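Local coordinates for protein putative glutaryl-CoA dehydrogenase (Thermus thermophilus, PDB 2EBA) that belongs to the acyl-CoA dehydrogenase family of flavoproteins and binds flavin-adenine dinucleotide in a tetrameric assembly, at residues 9-13 and 14-18; 19-22 and 23-26; 305-308 and 309-312; 326-329 and 330-333. All coordinates share one frame; numbering follows the deposited sequence.

The four contacts are local, along three helices, and come in order along the chain. Contacts 1 and 2 share helix 13-29 of the N-terminal domain, contact 1 at its start and contact 2 further along, with centres about 13 Å apart. Contact 3 ends helix 281-309, and contact 4 lies on helix 315-340, the next helix of the C-terminal domain; their centres are about 26 Å apart. Contacts 1 and 3 touch through Arg-306, which bridges to Glu-15, so the beginning of one helix is tied to the end of another. Asp-9 bridges to Lys-312 of a second subunit and Lys-328 to its Glu-296, so N-terminal and C-terminal parts join the subunits; contact 2 stays within its chain.

Contact 1: residues 9-13 and 14-18; sequences DLLTP and EEKEV
Thr-12 and Glu-15 grip each other at the start of helix 13-29. The Glu-15 side chain runs back toward the residue that caps the helix. Glu-15 CB lies 3.7 Å from Thr-12 O. CG stands anti to the carbonyl carbon (chi1 -57°), and with the extended chain beyond it this brings the carboxylate back to the Thr-12 backbone N. Glu-15 CD lies 3.7 Å from Thr-12 N. Glu-15 OE1 accepts from Thr-12 N at 2.8 Å, with a nearly straight N-H...O angle of 173°. The donor meets OE1 on its anti side, 31° out of the carboxylate plane. Glu-15 OE1 also rests 3.5 Å from Leu-11 CD2. OE2 turns to other partners, Ser-71 by a hydrogen bond and Arg-306 by a salt bridge. The carboxylate is therefore held at both oxygens, and these donors would favour its charged form.

The return bond runs from Glu-15 N to Thr-12 OG1 at 3.1 Å, although the place of OG1 is less sure. A water also joins OG1 to Glu-14 OE1. Behind the cap, Lys-16 N donates to Thr-12 O and Glu-17 N to Pro-13 O, both at 3.0 Å, which starts the regular helix. The aliphatic part of Lys-16 crosses Leu-11, with its CG 3.6 Å from Leu-11 CB. Leu-11 also packs on Leu-77 of helix 72-85. The reciprocal pair of bonds, from the Thr-12 backbone to the Glu-15 side chain and from the Glu-15 backbone to the Thr-12 side chain, is a capping box with Thr-12 as N-cap.

Contact 2: residues 19-22 and 23-26; sequences QKAA and RRFL
Arg-24 folds back over the preceding turn of helix 13-29 and lays one face of its guanidinium on Lys-20 and Ala-21. Lys-20 O sits over the centre of that face, 4.2 Å above the plane. Arg-24 NH1 comes within 3.8 Å of Ala-21 CA. The bend at chi3 (-111°) turns the group back along the helix, and a salt bridge from NH2 to Glu-17 holds it there.

On another side of the helix, Gln-19 and Arg-23 lie side by side and point the same way. Their amide and guanidinium planes are nearly perpendicular, 89° apart. The Arg-23 tip is held from outside by salt bridges to Glu-81 and Glu-257. Leu-26 curls over the carbonyl of Ala-22, with CD1 3.3 Å from Ala-22 O, and its side chain reaches Val-85 of helix 72-85. Phe-25 leads away to Arg-50 and Leu-54.

Beneath the side chains, the backbone sets their spacing. Arg-23 N bonds to Gln-19 O at 3.2 Å, and Phe-25 N bonds to Ala-21 O at 2.9 Å. Arg-24 and Leu-26 repeat the pattern. These i to i+4 bonds mark a regular alpha-helix, here one of the N-terminal helical domain.

Contact 3: residues 305-308 and 309-312; sequences ARLK and DEGK
Leu-307 O accepts from Lys-312 N at 2.9 Å, and Lys-308 O from Gly-311 N at 3.2 Å, as the chain leaves helix 281-309. The second donor stands above the carbonyl plane, 68° out of it. Before this turn, Asp-309 N still donates to Ala-305 O, and Glu-310 N to Arg-306 O.

Glu-310 bends back over the last turn. Its CG lies between the backbone N and the carbonyl carbon (chi1 57°), close to the carbonyl oxygens of Arg-306 and Leu-307. Glu-310 OE1 reaches Leu-307 CD2 at 3.6 Å. Leu-307 CD2 also touches Lys-312 CB at 3.9 Å, where the two side chains cross at about a right angle.

The crossed pair of backbone bonds is a Schellman motif. Gly-311 is its C-prime residue and has the positive phi (68°) that the turn requires. Leu-307 thus packs against the residue beyond the glycine, and it also meets Tyr-5 of the second subunit.

Other polar ends turn to parts of the same chain. Asp-309 OD1 is hydrogen-bonded to Ser-72, and Lys-308 NZ to Gln-243. Arg-306 reaches the carbonyl of Leu-10 and the carboxylate of Glu-15 at the start of helix 13-29.

Contact 4: residues 326-329 and 330-333; sequences VWKA and LQAA
Gln-331 lies flat over one face of the Trp-327 indole, one turn earlier on helix 315-340. This is the tight part of the contact. The ring and amide planes are 15° apart and stacked. Gln-331 CD sits 3.3 Å from Trp-327 CE2, offset toward the rim of the ring. Gln-331 CG makes a CH-pi contact, 3.7 Å from the centroid of the six-membered ring and only 8° off its normal. The torsions of both residues bring the groups together. Trp-327 has CG anti to its backbone N (chi1 -177°), while Gln-331 starts anti to its carbonyl carbon and then extends across the ring.

Leu-330 meets the same indole in another way. Leu-330 CD2 touches the edge, near the ring plane, 3.8 Å from Trp-327 CZ3. The ring also meets His-368 edge-to-face, and Tyr-362 packs against it.

The backbone beneath is regular. Gln-331 N donates to Trp-327 O at 2.8 Å, and Leu-330 N to Val-326 O at 2.8 Å.

The stack is on the partly exposed side of the helix, while Lys-328 and the alanines are on the buried side. There side-chain contact between the segments is sparse: the methyls meet mostly backbone oxygens, as Ala-332 CB does 3.3 Å from Lys-328 O, and turn to neighbouring helices. Lys-328 runs extended beyond CG, away from the stack, to salt bridges with Glu-296 of this chain and Glu-296 of the second subunit. The amide on the indole is a dispersion and CH-pi contact, while two carboxylates, one from each subunit, would favour the charged form of the buried Lys-328.

Contact 1: residues 9-13 and 14-18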
# COMPACT_ATOMS: atom_id res chain seq x y z
N ASP A 9 19.83 25.35 -5.28
CA ASP A 9 20.35 26.12 -6.40
C ASP A 9 19.27 27.03 -6.89
O ASP A 9 19.54 28.06 -7.52
CB ASP A 9 20.77 25.20 -7.52
CG ASP A 9 22.05 24.48 -7.20
OD1 ASP A 9 22.72 24.88 -6.22
OD2 ASP A 9 22.40 23.51 -7.91
N LEU A 10 18.04 26.66 -6.57
CA LEU A 10 16.90 27.43 -7.01
C LEU A 10 16.45 28.48 -5.99
O LEU A 10 15.39 29.10 -6.15
CB LEU A 10 15.74 26.51 -7.35
CG LEU A 10 15.97 25.45 -8.41
CD1 LEU A 10 14.74 24.59 -8.45
CD2 LEU A 10 16.23 26.06 -9.76
N LEU A 11 17.23 28.69 -4.93
CA LEU A 11 16.84 29.68 -3.92
C LEU A 11 17.69 30.94 -4.03
O LEU A 11 18.86 30.89 -4.46
CB LEU A 11 16.98 29.11 -2.53
CG LEU A 11 16.06 27.93 -2.25
CD1 LEU A 11 16.57 27.24 -1.03
CD2 LEU A 11 14.62 28.40 -2.05
N THR A 12 17.12 32.07 -3.63
CA THR A 12 17.88 33.31 -3.67
C THR A 12 18.83 33.27 -2.48
O THR A 12 18.71 32.42 -1.61
CB THR A 12 16.96 34.56 -3.50
OG1 THR A 12 16.34 34.54 -2.21
CG2 THR A 12 15.86 34.58 -4.56
N PRO A 13 19.79 34.18 -2.45
CA PRO A 13 20.75 34.22 -1.34
C PRO A 13 20.03 34.56 -0.03
O PRO A 13 20.38 34.03 1.02
CB PRO A 13 21.69 35.33 -1.76
CG PRO A 13 21.70 35.19 -3.24
CD PRO A 13 20.25 35.01 -3.57
N GLU A 14 19.04 35.44 -0.11
CA GLU A 14 18.26 35.86 1.06
C GLU A 14 17.51 34.67 1.66
O GLU A 14 17.53 34.45 2.87
CB GLU A 14 17.24 36.94 0.68
CG GLU A 14 16.48 37.55 1.87
CD GLU A 14 15.08 38.07 1.51
OE1 GLU A 14 14.18 37.24 1.23
OE2 GLU A 14 14.87 39.31 1.52
N GLU A 15 16.85 33.91 0.80
CA GLU A 15 16.10 32.74 1.23
C GLU A 15 17.03 31.72 1.86
O GLU A 15 16.70 31.11 2.87
CB GLU A 15 15.37 32.12 0.03
CG GLU A 15 14.45 33.10 -0.65
CD GLU A 15 13.84 32.58 -1.93
OE1 GLU A 15 14.54 31.88 -2.69
OE2 GLU A 15 12.66 32.88 -2.18
N LYS A 16 18.21 31.54 1.26
CA LYS A 16 19.15 30.58 1.79
C LYS A 16 19.70 30.98 3.14
O LYS A 16 20.03 30.10 3.96
CB LYS A 16 20.28 30.32 0.79
CG LYS A 16 19.81 29.47 -0.39
CD LYS A 16 20.92 29.01 -1.30
CE LYS A 16 21.50 30.15 -2.10
NZ LYS A 16 22.09 29.61 -3.33
N GLU A 17 19.78 32.27 3.43
CA GLU A 17 20.28 32.58 4.75
C GLU A 17 19.16 32.59 5.79
O GLU A 17 19.46 32.49 7.00
CB GLU A 17 21.09 33.89 4.77
CG GLU A 17 22.44 33.73 5.51
CD GLU A 17 22.34 34.04 7.01
OE1 GLU A 17 21.49 34.88 7.40
OE2 GLU A 17 23.12 33.48 7.81
N VAL A 18 17.87 32.68 5.40
CA VAL A 18 16.87 32.63 6.47
C VAL A 18 16.89 31.15 6.91
O VAL A 18 16.61 30.84 8.07
CB VAL A 18 15.42 33.10 6.06
CG1 VAL A 18 15.52 34.37 5.23
CG2 VAL A 18 14.69 32.02 5.35
O HOH W 1 14.32 36.18 -1.56

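Contact 2: residues 19-22 and 23-26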
# COMPACT_ATOMS: atom_id res chain seq x y z
N GLN A 19 17.27 30.25 6.00
CA GLN A 19 17.32 28.82 6.34
C GLN A 19 18.49 28.54 7.27
O GLN A 19 18.32 27.88 8.29
CB GLN A 19 17.45 27.94 5.09
CG GLN A 19 17.37 26.44 5.38
CD GLN A 19 18.73 25.79 5.56
OE1 GLN A 19 18.91 24.86 6.37
NE2 GLN A 19 19.70 26.26 4.79
N LYS A 20 19.67 29.04 6.94
CA LYS A 20 20.82 28.77 7.79
C LYS A 20 20.67 29.33 9.20
O LYS A 20 21.00 28.66 10.16
CB LYS A 20 22.08 29.34 7.16
CG LYS A 20 22.28 28.96 5.69
CD LYS A 20 22.97 27.58 5.53
CE LYS A 20 22.07 26.59 4.85
NZ LYS A 20 22.59 25.19 4.86
N ALA A 21 20.17 30.56 9.30
CA ALA A 21 20.03 31.20 10.61
C ALA A 21 18.95 30.52 11.44
O ALA A 21 19.13 30.35 12.66
CB ALA A 21 19.65 32.65 10.40
N ALA A 22 17.83 30.16 10.82
CA ALA A 22 16.72 29.55 11.52
C ALA A 22 17.25 28.28 12.20
O ALA A 22 16.98 28.05 13.39
CB ALA A 22 15.64 29.16 10.53
N ARG A 23 18.01 27.43 11.48
CA ARG A 23 18.55 26.18 12.03
C ARG A 23 19.56 26.55 13.14
O ARG A 23 19.58 25.87 14.17
CB ARG A 23 19.24 25.38 10.90
CG ARG A 23 19.95 24.12 11.41
CD ARG A 23 20.24 22.99 10.38
NE ARG A 23 19.09 22.68 9.52
CZ ARG A 23 19.03 21.66 8.66
NH1 ARG A 23 20.05 20.82 8.54
NH2 ARG A 23 17.95 21.50 7.91
N ARG A 24 20.39 27.58 13.00
CA ARG A 24 21.33 27.91 14.08
C ARG A 24 20.57 28.29 15.35
O ARG A 24 20.86 27.80 16.43
CB ARG A 24 22.24 29.09 13.72
CG ARG A 24 23.49 28.61 13.02
CD ARG A 24 24.53 29.70 12.96
NE ARG A 24 24.71 30.16 11.58
CZ ARG A 24 24.21 31.28 11.09
NH1 ARG A 24 23.49 32.08 11.88
NH2 ARG A 24 24.38 31.59 9.81
N PHE A 25 19.58 29.17 15.22
CA PHE A 25 18.81 29.56 16.39
C PHE A 25 18.12 28.38 17.06
O PHE A 25 18.36 28.13 18.23
CB PHE A 25 17.82 30.64 15.98
CG PHE A 25 16.60 30.68 16.80
CD1 PHE A 25 16.66 30.94 18.17
CD2 PHE A 25 15.37 30.44 16.21
CE1 PHE A 25 15.49 30.94 18.95
CE2 PHE A 25 14.20 30.46 16.97
CZ PHE A 25 14.27 30.71 18.35
N LEU A 26 17.34 27.64 16.30
CA LEU A 26 16.60 26.50 16.84
C LEU A 26 17.41 25.38 17.42
O LEU A 26 16.95 24.64 18.31
CB LEU A 26 15.74 25.91 15.76
CG LEU A 26 14.62 26.84 15.41
CD1 LEU A 26 14.14 26.43 14.05
CD2 LEU A 26 13.54 26.76 16.48

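Contact 3: residues 305-308 and 309-312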
# COMPACT_ATOMS: atom_id res chain seq x y z
N ALA A 305 5.65 27.80 -3.85
CA ALA A 305 6.17 29.04 -3.29
C ALA A 305 6.31 30.08 -4.39
O ALA A 305 5.97 31.25 -4.18
CB ALA A 305 7.53 28.82 -2.62
N ARG A 306 6.79 29.67 -5.55
CA ARG A 306 6.94 30.60 -6.66
C ARG A 306 5.58 31.02 -7.18
O ARG A 306 5.32 32.20 -7.37
CB ARG A 306 7.80 29.99 -7.77
CG ARG A 306 9.22 29.63 -7.34
CD ARG A 306 9.98 30.81 -6.71
NE ARG A 306 11.37 30.47 -6.39
CZ ARG A 306 12.10 31.06 -5.45
NH1 ARG A 306 11.58 32.03 -4.71
NH2 ARG A 306 13.35 30.67 -5.23
N LEU A 307 4.70 30.05 -7.41
CA LEU A 307 3.36 30.37 -7.89
C LEU A 307 2.70 31.36 -6.92
O LEU A 307 2.01 32.29 -7.34
CB LEU A 307 2.50 29.10 -7.99
CG LEU A 307 2.73 28.15 -9.16
CD1 LEU A 307 1.93 26.87 -8.94
CD2 LEU A 307 2.31 28.83 -10.45
N LYS A 308 2.93 31.16 -5.63
CA LYS A 308 2.33 32.00 -4.62
C LYS A 308 2.73 33.47 -4.74
O LYS A 308 1.88 34.36 -4.70
CB LYS A 308 2.67 31.47 -3.23
CG LYS A 308 1.85 32.12 -2.16
CD LYS A 308 2.21 31.64 -0.77
CE LYS A 308 1.44 32.43 0.27
NZ LYS A 308 1.87 32.12 1.65
N ASP A 309 4.02 33.73 -4.89
CA ASP A 309 4.49 35.09 -5.01
C ASP A 309 4.10 35.74 -6.33
O ASP A 309 4.03 36.97 -6.40
CB ASP A 309 5.99 35.17 -4.82
CG ASP A 309 6.40 34.96 -3.38
OD1 ASP A 309 5.64 35.41 -2.50
OD2 ASP A 309 7.46 34.35 -3.11
N GLU A 310 3.85 34.95 -7.37
CA GLU A 310 3.47 35.53 -8.65
C GLU A 310 1.94 35.62 -8.79
O GLU A 310 1.41 35.93 -9.85
CB GLU A 310 4.11 34.75 -9.82
CG GLU A 310 3.82 33.26 -9.90
CD GLU A 310 4.92 32.48 -10.63
OE1 GLU A 310 4.58 31.52 -11.34
OE2 GLU A 310 6.11 32.83 -10.49
N GLY A 311 1.26 35.36 -7.67
CA GLY A 311 -0.19 35.43 -7.62
C GLY A 311 -0.95 34.40 -8.41
O GLY A 311 -2.10 34.64 -8.78
N LYS A 312 -0.35 33.24 -8.66
CA LYS A 312 -1.01 32.19 -9.43
C LYS A 312 -1.31 30.93 -8.65
O LYS A 312 -1.66 29.90 -9.23
CB LYS A 312 -0.16 31.80 -10.62
CG LYS A 312 0.13 32.98 -11.45
CD LYS A 312 0.56 32.55 -12.81
CE LYS A 312 2.03 32.82 -12.98
NZ LYS A 312 2.34 32.85 -14.44

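Contact 4: residues 326-329 and 330-333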
# COMPACT_ATOMS: atom_id res chain seq x y z
N VAL A 326 2.32 15.77 4.02
CA VAL A 326 2.06 15.33 5.39
C VAL A 326 1.92 13.81 5.45
O VAL A 326 2.47 13.17 6.34
CB VAL A 326 0.80 16.05 5.97
CG1 VAL A 326 0.52 15.57 7.40
CG2 VAL A 326 1.03 17.57 5.96
N TRP A 327 1.21 13.24 4.48
CA TRP A 327 1.00 11.80 4.42
C TRP A 327 2.35 11.10 4.39
O TRP A 327 2.59 10.16 5.14
CB TRP A 327 0.24 11.43 3.14
CG TRP A 327 -0.08 9.98 3.03
CD1 TRP A 327 -0.13 9.25 1.88
CD2 TRP A 327 -0.48 9.11 4.08
NE1 TRP A 327 -0.55 7.97 2.15
CE2 TRP A 327 -0.77 7.85 3.50
CE3 TRP A 327 -0.63 9.26 5.48
CZ2 TRP A 327 -1.21 6.75 4.26
CZ3 TRP A 327 -1.06 8.16 6.24
CH2 TRP A 327 -1.35 6.93 5.62
N LYS A 328 3.22 11.59 3.51
CA LYS A 328 4.55 11.02 3.35
C LYS A 328 5.37 11.14 4.62
O LYS A 328 6.02 10.19 5.02
CB LYS A 328 5.28 11.71 2.18
CG LYS A 328 4.68 11.34 0.83
CD LYS A 328 5.26 12.12 -0.32
CE LYS A 328 4.56 11.73 -1.59
NZ LYS A 328 5.10 12.51 -2.74
N ALA A 329 5.32 12.30 5.26
CA ALA A 329 6.06 12.50 6.49
C ALA A 329 5.49 11.60 7.60
O ALA A 329 6.23 11.09 8.43
CB ALA A 329 6.00 13.97 6.92
N LEU A 330 4.18 11.41 7.63
CA LEU A 330 3.60 10.54 8.65
C LEU A 330 4.06 9.10 8.35
O LEU A 330 4.50 8.37 9.23
CB LEU A 330 2.06 10.62 8.65
CG LEU A 330 1.30 9.74 9.65
CD1 LEU A 330 1.71 10.06 11.09
CD2 LEU A 330 -0.17 9.94 9.49
N GLN A 331 3.98 8.69 7.09
CA GLN A 331 4.40 7.35 6.75
C GLN A 331 5.89 7.14 7.08
O GLN A 331 6.29 6.10 7.59
CB GLN A 331 4.14 7.08 5.28
CG GLN A 331 2.66 7.10 4.89
CD GLN A 331 2.46 7.09 3.37
OE1 GLN A 331 2.68 8.09 2.69
NE2 GLN A 331 2.04 5.94 2.84
N ALA A 332 6.71 8.15 6.80
CA ALA A 332 8.14 8.05 7.05
C ALA A 332 8.47 8.01 8.52
O ALA A 332 9.44 7.38 8.92
CB ALA A 332 8.86 9.22 6.39
N ALA A 333 7.66 8.68 9.34
CA ALA A 333 7.91 8.69 10.77
C ALA A 333 7.66 7.30 11.34
O ALA A 333 8.40 6.82 12.20
CB ALA A 333 7.00 9.73 11.46